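Local coordinates for malonyl CoA-acyl carrier protein transacylase (Staphylococcus aureus, PDB 3IM9) that transfers the malonyl group from malonyl-CoA to holo-acyl carrier protein, supplying malonyl-ACP for fatty acid biosynthesis, at residues Trp227-Val238 / Glu243-Met253; Lys23-Phe31 / Ile52-Glu60. One frame throughout, in Å; residues are numbered along the deposited sequence.

Interaction 1 (Trp227-Val238 / Glu243-Met253). With CA (calcium ion), chain B.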
loop_
_atom_site.group_PDB
_atom_site.type_symbol
_atom_site.label_atom_id
_atom_site.label_comp_id
_atom_site.label_asym_id
_atom_site.label_seq_id
_atom_site.Cartn_x
_atom_site.Cartn_y
_atom_site.Cartn_z
ATOM N N TRP A 227 4.567 -19.695 0.993
ATOM C CA TRP A 227 4.386 -18.665 1.957
ATOM C C TRP A 227 4.926 -19.136 3.301
ATOM O O TRP A 227 4.692 -20.311 3.725
ATOM C CB TRP A 227 2.897 -18.342 2.127
ATOM C CG TRP A 227 2.309 -17.765 0.871
ATOM C CD1 TRP A 227 2.252 -18.334 -0.361
ATOM C CD2 TRP A 227 1.747 -16.444 0.752
ATOM N NE1 TRP A 227 1.648 -17.430 -1.283
ATOM C CE2 TRP A 227 1.362 -16.282 -0.597
ATOM C CE3 TRP A 227 1.542 -15.399 1.675
ATOM C CZ2 TRP A 227 0.750 -15.082 -1.080
ATOM C CZ3 TRP A 227 0.899 -14.201 1.188
ATOM C CH2 TRP A 227 0.553 -14.083 -0.169
ATOM N N ARG A 228 5.656 -18.282 3.980
ATOM C CA ARG A 228 6.194 -18.578 5.295
ATOM C C ARG A 228 5.613 -17.801 6.385
ATOM O O ARG A 228 5.061 -16.702 6.173
ATOM C CB ARG A 228 7.729 -18.382 5.290
ATOM C CG ARG A 228 8.416 -19.365 4.347
ATOM C CD ARG A 228 9.904 -19.145 4.322
ATOM N NE ARG A 228 10.231 -17.821 3.785
ATOM C CZ ARG A 228 10.248 -17.480 2.485
ATOM N NH1 ARG A 228 9.949 -18.349 1.495
ATOM N NH2 ARG A 228 10.597 -16.253 2.167
ATOM N N ASP A 229 5.781 -18.243 7.627
ATOM C CA ASP A 229 5.375 -17.404 8.763
ATOM C C ASP A 229 6.173 -16.088 8.783
ATOM O O ASP A 229 7.279 -16.034 8.246
ATOM C CB ASP A 229 5.563 -18.156 10.082
ATOM C CG ASP A 229 4.550 -19.270 10.266
ATOM O OD1 ASP A 229 3.444 -19.169 9.696
ATOM O OD2 ASP A 229 4.862 -20.246 10.980
ATOM N N ALA A 230 5.626 -15.030 9.392
ATOM C CA ALA A 230 6.337 -13.738 9.428
ATOM C C ALA A 230 7.333 -13.765 10.609
ATOM O O ALA A 230 6.947 -14.223 11.737
ATOM C CB ALA A 230 5.297 -12.614 9.640
ATOM N N LYS A 231 8.500 -13.158 10.419
ATOM C CA LYS A 231 9.463 -13.036 11.500
ATOM C C LYS A 231 9.133 -11.961 12.529
ATOM O O LYS A 231 9.647 -11.978 13.672
ATOM C CB LYS A 231 10.850 -12.811 10.885
ATOM C CG LYS A 231 11.527 -14.058 10.288
ATOM C CD LYS A 231 12.952 -13.666 9.760
ATOM C CE LYS A 231 13.837 -14.826 9.237
ATOM N NZ LYS A 231 13.012 -15.875 8.679
ATOM N N PHE A 232 8.209 -11.036 12.214
ATOM C CA PHE A 232 7.688 -10.052 13.177
ATOM C C PHE A 232 6.283 -9.734 12.571
ATOM O O PHE A 232 6.087 -10.012 11.364
ATOM C CB PHE A 232 8.603 -8.800 13.349
ATOM C CG PHE A 232 9.141 -8.256 12.037
ATOM C CD1 PHE A 232 10.377 -8.708 11.528
ATOM C CD2 PHE A 232 8.405 -7.309 11.257
ATOM C CE1 PHE A 232 10.891 -8.251 10.331
ATOM C CE2 PHE A 232 8.934 -6.871 10.015
ATOM C CZ PHE A 232 10.109 -7.338 9.503
ATOM N N PRO A 233 5.356 -9.224 13.409
ATOM C CA PRO A 233 3.946 -9.104 12.933
ATOM C C PRO A 233 3.785 -8.066 11.783
ATOM O O PRO A 233 4.335 -6.976 11.806
ATOM C CB PRO A 233 3.178 -8.600 14.146
ATOM C CG PRO A 233 4.076 -9.045 15.444
ATOM C CD PRO A 233 5.492 -8.935 14.852
ATOM N N VAL A 234 2.950 -8.492 10.843
ATOM C CA VAL A 234 2.531 -7.654 9.678
ATOM C C VAL A 234 1.126 -7.191 10.094
ATOM O O VAL A 234 0.207 -8.063 10.286
ATOM C CB VAL A 234 2.490 -8.468 8.433
ATOM C CG1 VAL A 234 1.968 -7.570 7.269
ATOM C CG2 VAL A 234 3.855 -9.104 8.086
ATOM N N VAL A 235 0.905 -5.887 10.235
ATOM C CA VAL A 235 -0.441 -5.379 10.572
ATOM C C VAL A 235 -1.196 -5.308 9.253
ATOM O O VAL A 235 -0.866 -4.492 8.403
ATOM C CB VAL A 235 -0.394 -4.066 11.281
ATOM C CG1 VAL A 235 -1.821 -3.595 11.701
ATOM C CG2 VAL A 235 0.437 -4.268 12.584
ATOM N N GLN A 236 -2.169 -6.187 9.053
ATOM C CA GLN A 236 -2.801 -6.356 7.742
ATOM C C GLN A 236 -3.898 -5.335 7.497
ATOM O O GLN A 236 -4.630 -4.892 8.421
ATOM C CB GLN A 236 -3.321 -7.779 7.522
ATOM C CG GLN A 236 -2.119 -8.719 7.569
ATOM C CD GLN A 236 -2.445 -10.065 6.887
ATOM O OE1 GLN A 236 -2.935 -11.020 7.552
ATOM N NE2 GLN A 236 -2.188 -10.175 5.596
ATOM N N ASN A 237 -4.015 -4.927 6.207
ATOM C CA ASN A 237 -4.982 -3.921 5.842
ATOM C C ASN A 237 -6.434 -4.336 6.104
ATOM O O ASN A 237 -7.274 -3.461 6.330
ATOM C CB ASN A 237 -4.852 -3.628 4.318
ATOM C CG ASN A 237 -3.650 -2.813 3.928
ATOM O OD1 ASN A 237 -2.890 -2.224 4.759
ATOM N ND2 ASN A 237 -3.452 -2.797 2.636
ATOM N N VAL A 238 -6.727 -5.638 5.975
ATOM C CA VAL A 238 -8.162 -6.121 6.029
ATOM C C VAL A 238 -8.677 -5.932 7.449
ATOM O O VAL A 238 -9.807 -5.529 7.634
ATOM C CB VAL A 238 -8.301 -7.592 5.567
ATOM C CG1 VAL A 238 -8.016 -7.741 4.171
ATOM C CG2 VAL A 238 -7.404 -8.553 6.245
ATOM N N GLU A 243 -0.330 -9.891 12.398
ATOM C CA GLU A 243 -0.513 -11.326 12.040
ATOM C C GLU A 243 0.865 -11.905 11.793
ATOM O O GLU A 243 1.730 -11.252 11.197
ATOM C CB GLU A 243 -1.427 -11.602 10.821
ATOM C CG GLU A 243 -2.840 -11.018 11.000
ATOM C CD GLU A 243 -3.656 -11.799 12.022
ATOM O OE1 GLU A 243 -3.153 -12.832 12.608
ATOM O OE2 GLU A 243 -4.830 -11.403 12.211
ATOM N N THR A 244 1.090 -13.176 12.131
ATOM C CA THR A 244 2.359 -13.872 11.786
ATOM C C THR A 244 2.135 -15.174 11.098
ATOM O O THR A 244 3.045 -15.715 10.459
ATOM C CB THR A 244 3.271 -14.104 13.056
ATOM O OG1 THR A 244 2.492 -14.863 13.978
ATOM C CG2 THR A 244 3.621 -12.773 13.730
ATOM N N ASP A 245 0.932 -15.727 11.197
ATOM C CA ASP A 245 0.658 -17.022 10.571
ATOM C C ASP A 245 0.688 -16.947 9.041
ATOM O O ASP A 245 0.089 -16.048 8.452
ATOM C CB ASP A 245 -0.691 -17.570 11.043
ATOM C CG ASP A 245 -0.859 -19.046 10.740
ATOM O OD1 ASP A 245 -1.752 -19.392 9.938
ATOM O OD2 ASP A 245 -0.098 -19.860 11.305
ATOM N N LYS A 246 1.378 -17.891 8.398
ATOM C CA LYS A 246 1.414 -17.917 6.954
ATOM C C LYS A 246 0.047 -18.087 6.316
ATOM O O LYS A 246 -0.238 -17.439 5.275
ATOM C CB LYS A 246 2.374 -18.977 6.395
ATOM C CG LYS A 246 1.913 -20.491 6.683
ATOM C CD LYS A 246 2.872 -21.585 6.247
ATOM C CE LYS A 246 4.054 -21.703 7.194
ATOM N NZ LYS A 246 5.007 -22.905 6.940
ATOM N N GLU A 247 -0.834 -18.958 6.883
ATOM C CA GLU A 247 -2.150 -19.231 6.252
ATOM C C GLU A 247 -3.107 -18.075 6.560
ATOM O O GLU A 247 -3.952 -17.725 5.705
ATOM C CB GLU A 247 -2.798 -20.564 6.843
ATOM C CG GLU A 247 -2.211 -21.886 6.317
ATOM C CD GLU A 247 -2.275 -22.119 4.793
ATOM O OE1 GLU A 247 -1.436 -22.896 4.300
ATOM O OE2 GLU A 247 -3.112 -21.542 4.049
ATOM N N VAL A 248 -2.994 -17.443 7.717
ATOM C CA VAL A 248 -3.846 -16.346 8.002
ATOM C C VAL A 248 -3.422 -15.153 7.085
ATOM O O VAL A 248 -4.284 -14.487 6.488
ATOM C CB VAL A 248 -3.709 -15.910 9.396
ATOM C CG1 VAL A 248 -4.425 -14.578 9.684
ATOM C CG2 VAL A 248 -4.177 -17.121 10.352
ATOM N N ILE A 249 -2.131 -14.914 6.985
ATOM C CA ILE A 249 -1.673 -13.782 6.132
ATOM C C ILE A 249 -2.079 -14.023 4.709
ATOM O O ILE A 249 -2.642 -13.091 4.032
ATOM C CB ILE A 249 -0.182 -13.640 6.311
ATOM C CG1 ILE A 249 0.143 -13.068 7.662
ATOM C CG2 ILE A 249 0.446 -12.738 5.191
ATOM C CD1 ILE A 249 1.648 -13.120 8.006
ATOM N N LYS A 250 -1.883 -15.222 4.169
ATOM C CA LYS A 250 -2.194 -15.511 2.766
ATOM C C LYS A 250 -3.706 -15.307 2.516
ATOM O O LYS A 250 -4.147 -14.658 1.535
ATOM C CB LYS A 250 -1.741 -16.939 2.416
ATOM C CG LYS A 250 -2.059 -17.378 0.955
ATOM C CD LYS A 250 -1.504 -18.842 0.678
ATOM C CE LYS A 250 -1.926 -19.334 -0.728
ATOM N NZ LYS A 250 -1.753 -20.823 -0.883
ATOM N N SER A 251 -4.549 -15.818 3.413
ATOM C CA SER A 251 -5.992 -15.672 3.226
ATOM C C SER A 251 -6.376 -14.184 3.256
ATOM O O SER A 251 -7.207 -13.705 2.464
ATOM C CB SER A 251 -6.687 -16.336 4.447
ATOM O OG SER A 251 -8.069 -16.130 4.320
ATOM N N ASN A 252 -5.707 -13.423 4.105
ATOM C CA ASN A 252 -5.978 -11.974 4.207
ATOM C C ASN A 252 -5.451 -11.196 3.003
ATOM O O ASN A 252 -5.987 -10.099 2.762
ATOM C CB ASN A 252 -5.363 -11.454 5.498
ATOM C CG ASN A 252 -6.270 -11.758 6.699
ATOM O OD1 ASN A 252 -7.471 -12.033 6.526
ATOM N ND2 ASN A 252 -5.721 -11.682 7.866
ATOM N N MET A 253 -4.509 -11.756 2.255
ATOM C CA MET A 253 -4.130 -11.063 1.037
ATOM C C MET A 253 -5.189 -11.230 -0.022
ATOM O O MET A 253 -5.304 -10.309 -0.916
ATOM C CB MET A 253 -2.799 -11.669 0.478
ATOM C CG MET A 253 -1.548 -11.412 1.468
ATOM S SD MET A 253 -1.533 -9.893 2.385
ATOM C CE MET A 253 -1.382 -8.621 1.038
HETATM CA CA CA B . -3.834 -8.479 -2.163
HETATM O O HOH W 1 7.015 -20.866 8.140
HETATM O O HOH W 2 -4.775 -7.560 4.366
#
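Val234 and Glu243 pair as an antiparallel hydrogen-bonded bridge: Val234 N gives a nearly straight bond to Glu243 O (3.0 Å), and Glu243 N returns one to Val234 O (2.8 Å). Four residues closer to the start of the first segment, Ala230 N meets Thr244 O at 2.9 Å. The turn into the helix is held next. Asp229 OD1 accepts from Lys246 N at 2.8 Å, met nearly head-on along its C-O bond, while Asp245 caps the helix through OD1, which takes Val248 N and, weakly, Glu247 N. Asp229 OD1 and Asp245 OD2 lie 4.0 Å apart, a repulsion probably offset by these N-H donors and the positive end of the helix dipole.

Deeper in, the Gln236 amide lies against the flank of the helix. Asn252 ND2 points at Gln236 OE1 (2.9 Å) from above the carbonyl plane, although the oxygen lies in Asn252's own amide plane; the two amides are turned 58° apart. Gln236 NE2 bonds weakly to Ile249 O and also to Glu100 of helix 99-106, so both ends of the amide are engaged and its rotation is fixed.

Packing spreads out from here. The aliphatic chain of Lys250 runs across one face of the Trp227 indole, CD 3.8 Å from the centroid of the five-membered ring. With CG anti to the backbone N (chi1 178°) and the rest extended, that chain carries NZ past the ring to Asn223. Met253 CG and Ile249 CG2 come to the edge of the indole, and Val238 CG2 packs on Asn252 CG.

Backbone pairing thus holds the lead-in at Glu243 and Thr244, the Asp229 and Asp245 carboxylates hold the first turn, and the Gln236 amide grips a later one, which probably helps to position Met253, whose carbonyl oxygen binds calcium at 2.7 Å together with Tyr101 and Gln256.

Interaction 2 (Lys23-Phe31 / Ile52-Glu60)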
loop_
_atom_site.group_PDB
_atom_site.type_symbol
_atom_site.label_atom_id
_atom_site.label_comp_id
_atom_site.label_asym_id
_atom_site.label_seq_id
_atom_site.Cartn_x
_atom_site.Cartn_y
_atom_site.Cartn_z
ATOM N N LYS A 23 7.118 7.649 -8.838
ATOM C CA LYS A 23 7.583 8.817 -9.582
ATOM C C LYS A 23 8.596 8.373 -10.571
ATOM O O LYS A 23 9.408 7.489 -10.218
ATOM C CB LYS A 23 8.177 9.900 -8.667
ATOM C CG LYS A 23 9.325 9.458 -7.789
ATOM C CD LYS A 23 9.768 10.769 -6.991
ATOM C CE LYS A 23 11.210 10.679 -6.489
ATOM N NZ LYS A 23 12.216 10.418 -7.620
ATOM N N VAL A 24 8.552 8.959 -11.791
ATOM C CA VAL A 24 9.581 8.668 -12.751
ATOM C C VAL A 24 10.927 9.096 -12.179
ATOM O O VAL A 24 11.113 10.188 -11.604
ATOM C CB VAL A 24 9.342 9.319 -14.109
ATOM C CG1 VAL A 24 10.489 8.881 -15.060
ATOM C CG2 VAL A 24 7.951 8.926 -14.603
ATOM N N GLY A 25 11.876 8.159 -12.242
ATOM C CA GLY A 25 13.227 8.356 -11.706
ATOM C C GLY A 25 13.433 7.511 -10.442
ATOM O O GLY A 25 14.557 7.407 -9.928
ATOM N N MET A 26 12.362 6.914 -9.918
ATOM C CA MET A 26 12.442 6.153 -8.662
ATOM C C MET A 26 13.488 5.042 -8.744
ATOM O O MET A 26 13.486 4.217 -9.692
ATOM C CB MET A 26 11.075 5.594 -8.269
ATOM C CG MET A 26 10.475 4.666 -9.352
ATOM S SD MET A 26 8.700 4.285 -9.050
ATOM C CE MET A 26 8.832 3.123 -7.639
ATOM N N ALA A 27 14.381 5.068 -7.726
ATOM C CA ALA A 27 15.476 4.079 -7.554
ATOM C C ALA A 27 16.647 4.311 -8.503
ATOM O O ALA A 27 17.604 3.502 -8.425
ATOM C CB ALA A 27 14.929 2.588 -7.597
ATOM N N GLN A 28 16.587 5.340 -9.346
ATOM C CA GLN A 28 17.698 5.477 -10.326
ATOM C C GLN A 28 19.030 5.759 -9.580
ATOM O O GLN A 28 20.073 5.356 -10.072
ATOM C CB GLN A 28 17.319 6.486 -11.401
ATOM C CG GLN A 28 17.444 7.826 -10.882
ATOM C CD GLN A 28 16.935 8.809 -11.909
ATOM O OE1 GLN A 28 16.541 9.912 -11.520
ATOM N NE2 GLN A 28 16.815 8.371 -13.227
ATOM N N ASP A 29 18.948 6.340 -8.397
ATOM C CA ASP A 29 20.117 6.613 -7.627
ATOM C C ASP A 29 20.715 5.392 -6.991
ATOM O O ASP A 29 21.934 5.408 -6.595
ATOM C CB ASP A 29 19.829 7.707 -6.615
ATOM C CG ASP A 29 18.695 7.335 -5.595
ATOM O OD1 ASP A 29 18.748 7.859 -4.455
ATOM O OD2 ASP A 29 17.830 6.530 -6.015
ATOM N N LEU A 30 19.937 4.338 -6.799
ATOM C CA LEU A 30 20.466 3.108 -6.185
ATOM C C LEU A 30 21.245 2.251 -7.180
ATOM O O LEU A 30 22.163 1.532 -6.793
ATOM C CB LEU A 30 19.252 2.303 -5.606
ATOM C CG LEU A 30 18.478 3.007 -4.479
ATOM C CD1 LEU A 30 17.218 2.163 -4.248
ATOM C CD2 LEU A 30 19.301 3.114 -3.208
ATOM N N PHE A 31 20.752 2.216 -8.424
ATOM C CA PHE A 31 21.175 1.200 -9.365
ATOM C C PHE A 31 22.695 1.385 -9.656
ATOM O O PHE A 31 23.143 2.483 -10.111
ATOM C CB PHE A 31 20.333 1.259 -10.655
ATOM C CG PHE A 31 20.551 0.165 -11.552
ATOM C CD1 PHE A 31 20.854 0.378 -12.898
ATOM C CD2 PHE A 31 20.365 -1.185 -11.096
ATOM C CE1 PHE A 31 21.000 -0.793 -13.758
ATOM C CE2 PHE A 31 20.471 -2.278 -11.934
ATOM C CZ PHE A 31 20.787 -2.089 -13.293
ATOM N N ILE A 52 11.169 -3.290 -16.592
ATOM C CA ILE A 52 10.783 -2.609 -15.312
ATOM C C ILE A 52 11.716 -1.458 -14.954
ATOM O O ILE A 52 11.288 -0.407 -14.513
ATOM C CB ILE A 52 10.712 -3.641 -14.114
ATOM C CG1 ILE A 52 10.280 -2.939 -12.807
ATOM C CG2 ILE A 52 12.033 -4.474 -14.081
ATOM C CD1 ILE A 52 8.892 -2.463 -12.832
ATOM N N LEU A 53 13.020 -1.655 -15.193
ATOM C CA LEU A 53 13.901 -0.571 -14.820
ATOM C C LEU A 53 13.759 0.690 -15.712
ATOM O O LEU A 53 13.805 1.805 -15.195
ATOM C CB LEU A 53 15.407 -1.031 -14.736
ATOM C CG LEU A 53 15.617 -2.271 -13.839
ATOM C CD1 LEU A 53 17.129 -2.555 -13.757
ATOM C CD2 LEU A 53 15.099 -2.019 -12.420
ATOM N N GLU A 54 13.532 0.472 -17.012
ATOM C CA GLU A 54 13.287 1.632 -17.907
ATOM C C GLU A 54 12.007 2.328 -17.442
ATOM O O GLU A 54 11.960 3.537 -17.289
ATOM C CB GLU A 54 13.141 1.133 -19.321
ATOM C CG GLU A 54 13.020 2.377 -20.301
ATOM C CD GLU A 54 11.741 3.149 -20.287
ATOM O OE1 GLU A 54 10.681 2.521 -20.152
ATOM O OE2 GLU A 54 11.842 4.380 -20.459
ATOM N N THR A 55 11.045 1.489 -17.054
ATOM C CA THR A 55 9.726 2.036 -16.658
ATOM C C THR A 55 9.854 2.864 -15.381
ATOM O O THR A 55 9.259 3.968 -15.274
ATOM C CB THR A 55 8.698 0.936 -16.525
ATOM O OG1 THR A 55 8.567 0.278 -17.777
ATOM C CG2 THR A 55 7.265 1.522 -16.187
ATOM N N MET A 56 10.704 2.391 -14.438
ATOM C CA MET A 56 10.957 3.121 -13.204
ATOM C C MET A 56 11.791 4.427 -13.449
ATOM O O MET A 56 11.531 5.503 -12.877
ATOM C CB MET A 56 11.724 2.259 -12.193
ATOM C CG MET A 56 10.769 1.140 -11.671
ATOM S SD MET A 56 11.666 -0.095 -10.737
ATOM C CE MET A 56 12.106 0.836 -9.235
ATOM N N PHE A 57 12.840 4.317 -14.250
ATOM C CA PHE A 57 13.813 5.401 -14.309
ATOM C C PHE A 57 13.510 6.480 -15.334
ATOM O O PHE A 57 13.875 7.640 -14.997
ATOM C CB PHE A 57 15.236 4.842 -14.667
ATOM C CG PHE A 57 15.786 3.789 -13.705
ATOM C CD1 PHE A 57 15.313 3.572 -12.387
ATOM C CD2 PHE A 57 16.897 2.998 -14.170
ATOM C CE1 PHE A 57 15.864 2.552 -11.539
ATOM C CE2 PHE A 57 17.426 2.037 -13.307
ATOM C CZ PHE A 57 16.959 1.811 -12.003
ATOM N N THR A 58 12.967 6.153 -16.505
ATOM C CA THR A 58 12.749 7.156 -17.525
ATOM C C THR A 58 11.297 7.086 -18.083
ATOM O O THR A 58 10.802 8.124 -18.562
ATOM C CB THR A 58 13.761 7.028 -18.678
ATOM O OG1 THR A 58 13.896 5.684 -19.083
ATOM C CG2 THR A 58 15.145 7.387 -18.152
ATOM N N ASP A 59 10.632 5.923 -18.048
ATOM C CA ASP A 59 9.244 5.709 -18.467
ATOM C C ASP A 59 8.926 6.375 -19.816
ATOM O O ASP A 59 7.990 7.183 -19.920
ATOM C CB ASP A 59 8.293 6.185 -17.427
ATOM C CG ASP A 59 6.901 5.626 -17.660
ATOM O OD1 ASP A 59 5.938 6.241 -17.088
ATOM O OD2 ASP A 59 6.774 4.596 -18.348
ATOM N N GLU A 60 9.644 5.950 -20.830
ATOM C CA GLU A 60 9.431 6.625 -22.127
ATOM C C GLU A 60 8.017 6.277 -22.689
ATOM O O GLU A 60 7.534 7.055 -23.550
ATOM C CB GLU A 60 10.512 6.211 -23.102
ATOM C CG GLU A 60 10.369 4.766 -23.491
ATOM C CD GLU A 60 11.274 4.262 -24.695
ATOM O OE1 GLU A 60 11.854 5.099 -25.450
ATOM O OE2 GLU A 60 11.350 3.016 -24.857
#
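Val24 lays CG1 against the backbone oxygens of Phe57 and Thr58, while its CG2 faces Asp59 CB. Gly25 follows with a hydrogen bond to the helix end: its N meets Met56 O at 2.8 Å, in the carbonyl plane. Its CA also makes a C-H...O contact with Phe57 O. Gly25 sits at the third position of a type II turn from Lys23 to Met26, where its positive phi of 109° would press a side chain against the carbonyl oxygen of Val24, so the position suits glycine. Met26 sets CG 3.9 Å from Met56 CB, and its O lies in the plane of the Phe57 ring, at the edge, 3.3 Å from CD1. Ala27 CB then touches Met56 CE. At Gln28 the backbone passes over a face of Phe57, CA 3.9 Å from the ring centroid, with Leu53 O over the opposite face. Phe31, its CG anti to the backbone N (chi1 -171°), swings its ring out toward the helix: Leu53 CD1 lies over one face, and the Phe57 ring approaches obliquely, the planes 49° apart. Leu41 and Thr42 of helix 35-47 also touch Phe31. Two overlapping type II turns thus join the loop between strand 11-16 and helix 35-47 to the C-terminal end of short helix 52-57, away from the catalytic residues.

Overall arrangement
Interactions 1 and 2 lie in one acyl transferase domain, their centres about 30 Å apart and their nearest atoms about 17 Å apart, so neither touches the other. Interaction 1 is the one next to the catalytic region: the side chain of Val238 is about 7 Å from that of His207, and that of Met253, a calcium ligand through its backbone, about 8 Å from that of Ser97, the probable catalytic residues. Interaction 2 sits away from these sites. The two are related through the parallel sheet: the loop holding 23-31 follows its strand 11-16, while Pro233 and Val235 make backbone hydrogen bonds with Thr93 in strand 92-95, next to 11-16.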